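PDB 4R85: cytosine deaminase from Klebsiella pneumoniae, which probably catalyses the hydrolytic deamination of cytosine and 5-methylcytosine, using a single iron(II) ion bound in an amidohydrolase-fold active site. Local coordinates for residues His209-Asp214 and Gly246-Ala251. Residues are numbered along the deposited sequence; the frame is centred on the assembly and turned at random.
With FE2 (Fe (II) ion), chain H; 17E (5-methylcytosine), chain G.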
# COMPACT_ATOMS: atom_id res chain seq x y z
N HIS A 209 -21.60 -6.99 -8.54
CA HIS A 209 -21.22 -5.82 -7.74
C HIS A 209 -22.31 -5.66 -6.69
O HIS A 209 -23.38 -5.15 -6.97
CB HIS A 209 -21.15 -4.56 -8.60
CG HIS A 209 -19.86 -4.42 -9.35
ND1 HIS A 209 -19.48 -5.31 -10.34
CD2 HIS A 209 -18.86 -3.52 -9.25
CE1 HIS A 209 -18.30 -4.95 -10.81
NE2 HIS A 209 -17.91 -3.86 -10.17
N CYS A 210 -22.04 -6.12 -5.49
CA CYS A 210 -23.17 -6.44 -4.63
C CYS A 210 -23.69 -5.30 -3.75
O CYS A 210 -24.83 -4.87 -3.89
CB CYS A 210 -22.87 -7.70 -3.83
SG CYS A 210 -24.36 -8.35 -3.17
N ASP A 211 -22.87 -4.82 -2.84
CA ASP A 211 -23.31 -3.73 -1.98
C ASP A 211 -22.16 -2.73 -1.84
O ASP A 211 -21.58 -2.57 -0.76
CB ASP A 211 -23.74 -4.27 -0.61
CG ASP A 211 -25.04 -5.09 -0.67
OD1 ASP A 211 -24.99 -6.32 -0.44
OD2 ASP A 211 -26.12 -4.51 -0.94
N GLU A 212 -21.81 -2.08 -2.95
CA GLU A 212 -20.62 -1.22 -2.99
C GLU A 212 -21.00 0.17 -2.50
O GLU A 212 -20.98 1.14 -3.26
CB GLU A 212 -20.00 -1.18 -4.39
CG GLU A 212 -18.59 -0.55 -4.39
CD GLU A 212 -17.93 -0.45 -5.76
OE1 GLU A 212 -16.74 -0.07 -5.81
OE2 GLU A 212 -18.59 -0.74 -6.78
N ILE A 213 -21.38 0.26 -1.24
CA ILE A 213 -21.91 1.49 -0.68
C ILE A 213 -21.80 1.37 0.83
O ILE A 213 -21.73 0.25 1.34
CB ILE A 213 -23.38 1.71 -1.14
CG1 ILE A 213 -23.88 3.11 -0.77
CG2 ILE A 213 -24.29 0.63 -0.58
CD1 ILE A 213 -25.26 3.42 -1.37
N ASP A 214 -21.74 2.49 1.54
CA ASP A 214 -21.53 2.43 2.99
C ASP A 214 -22.83 2.35 3.80
O ASP A 214 -22.80 2.38 5.02
CB ASP A 214 -20.67 3.61 3.47
CG ASP A 214 -19.20 3.47 3.05
OD1 ASP A 214 -18.60 4.50 2.67
OD2 ASP A 214 -18.64 2.35 3.12
N GLY A 246 -18.97 -4.18 5.80
CA GLY A 246 -18.11 -3.48 6.74
C GLY A 246 -18.83 -2.44 7.60
O GLY A 246 -18.23 -1.89 8.53
N SER A 247 -20.10 -2.18 7.31
CA SER A 247 -20.90 -1.30 8.15
C SER A 247 -22.15 -1.98 8.74
O SER A 247 -22.97 -1.31 9.37
CB SER A 247 -21.31 -0.04 7.36
OG SER A 247 -20.16 0.67 6.91
N TYR A 248 -22.32 -3.29 8.52
CA TYR A 248 -23.56 -3.96 8.96
C TYR A 248 -23.74 -3.94 10.47
O TYR A 248 -22.77 -3.94 11.24
CB TYR A 248 -23.64 -5.43 8.51
CG TYR A 248 -24.06 -5.66 7.08
CD1 TYR A 248 -24.61 -4.63 6.32
CD2 TYR A 248 -23.90 -6.91 6.49
CE1 TYR A 248 -24.99 -4.85 5.00
CE2 TYR A 248 -24.28 -7.13 5.17
CZ TYR A 248 -24.81 -6.10 4.44
OH TYR A 248 -25.18 -6.32 3.13
N ASP A 249 -24.99 -3.93 10.89
CA ASP A 249 -25.31 -4.27 12.26
C ASP A 249 -24.66 -5.62 12.56
O ASP A 249 -24.71 -6.54 11.75
CB ASP A 249 -26.82 -4.38 12.43
CG ASP A 249 -27.19 -4.83 13.83
OD1 ASP A 249 -27.33 -3.95 14.71
OD2 ASP A 249 -27.34 -6.05 14.04
N ASN A 250 -24.03 -5.73 13.72
CA ASN A 250 -23.28 -6.93 14.05
C ASN A 250 -24.11 -8.17 14.34
O ASN A 250 -23.67 -9.28 14.02
CB ASN A 250 -22.31 -6.66 15.20
CG ASN A 250 -21.23 -5.70 14.79
OD1 ASN A 250 -20.76 -5.72 13.65
ND2 ASN A 250 -20.84 -4.82 15.71
N ALA A 251 -25.29 -7.99 14.94
CA ALA A 251 -26.18 -9.12 15.20
C ALA A 251 -26.71 -9.69 13.88
O ALA A 251 -26.73 -10.91 13.66
CB ALA A 251 -27.33 -8.70 16.11
FE FE2 H . -15.63 -3.45 -9.77
N1 17E G . -18.19 0.62 -11.55
C2 17E G . -18.66 0.31 -10.34
O2 17E G . -20.01 0.27 -10.13
N3 17E G . -17.84 0.02 -9.33
C4 17E G . -16.50 0.06 -9.50
N4 17E G . -15.64 -0.24 -8.40
C5 17E G . -15.97 0.38 -10.75
C6 17E G . -16.86 0.66 -11.78
CM5 17E G . -14.49 0.42 -10.96
O HOH W 1 -22.83 -6.79 1.31
O HOH W 2 -18.85 0.08 4.72
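Asp211 OD1 takes a hydrogen bond from a water at 2.8 Å and another from the backbone N of Leu221, and the same water donates to Tyr248 OH at 3.0 Å. This bridge joins two loops of the amidohydrolase TIM barrel, that following strand 205-209 and that leading into helix 250-263. Direct contact is looser: Asp211 OD1 lies 3.6 Å from Tyr248 OH, the side chains crossing at about a right angle with carboxylate and ring planes 67° apart. Ser218 ties both ends from outside, its OG bonded to Asp211 OD2 and its O to Tyr248 OH. A second water bridges differently, donating to Asp214 OD2 and accepting from Ser247 OG at 2.6 Å, while Gly279 N holds Asp214 OD1 and Arg287 NH1 is hydrogen-bonded to Ser247 OG. No hydrogen bond runs directly between 209-214 and 246-251; the polar links between them pass through the two waters.

The inner end of 209-214 belongs to the active site. His209 NE2 binds iron at 2.4 Å beside His56, His58, His241 and Asp308. Glu212, centre of an inverse gamma turn, sends CG anti to its backbone N (chi1 -167°) and stays extended beyond, bringing the carboxylate to the N3/N4 edge of the bound 5-methylcytosine: N4 donates to Glu212 OE1 with an N-H...O angle of 154°, and Glu212 OE2 stands 2.8 Å from N3 while meeting the His209 ring at its edge, in plane.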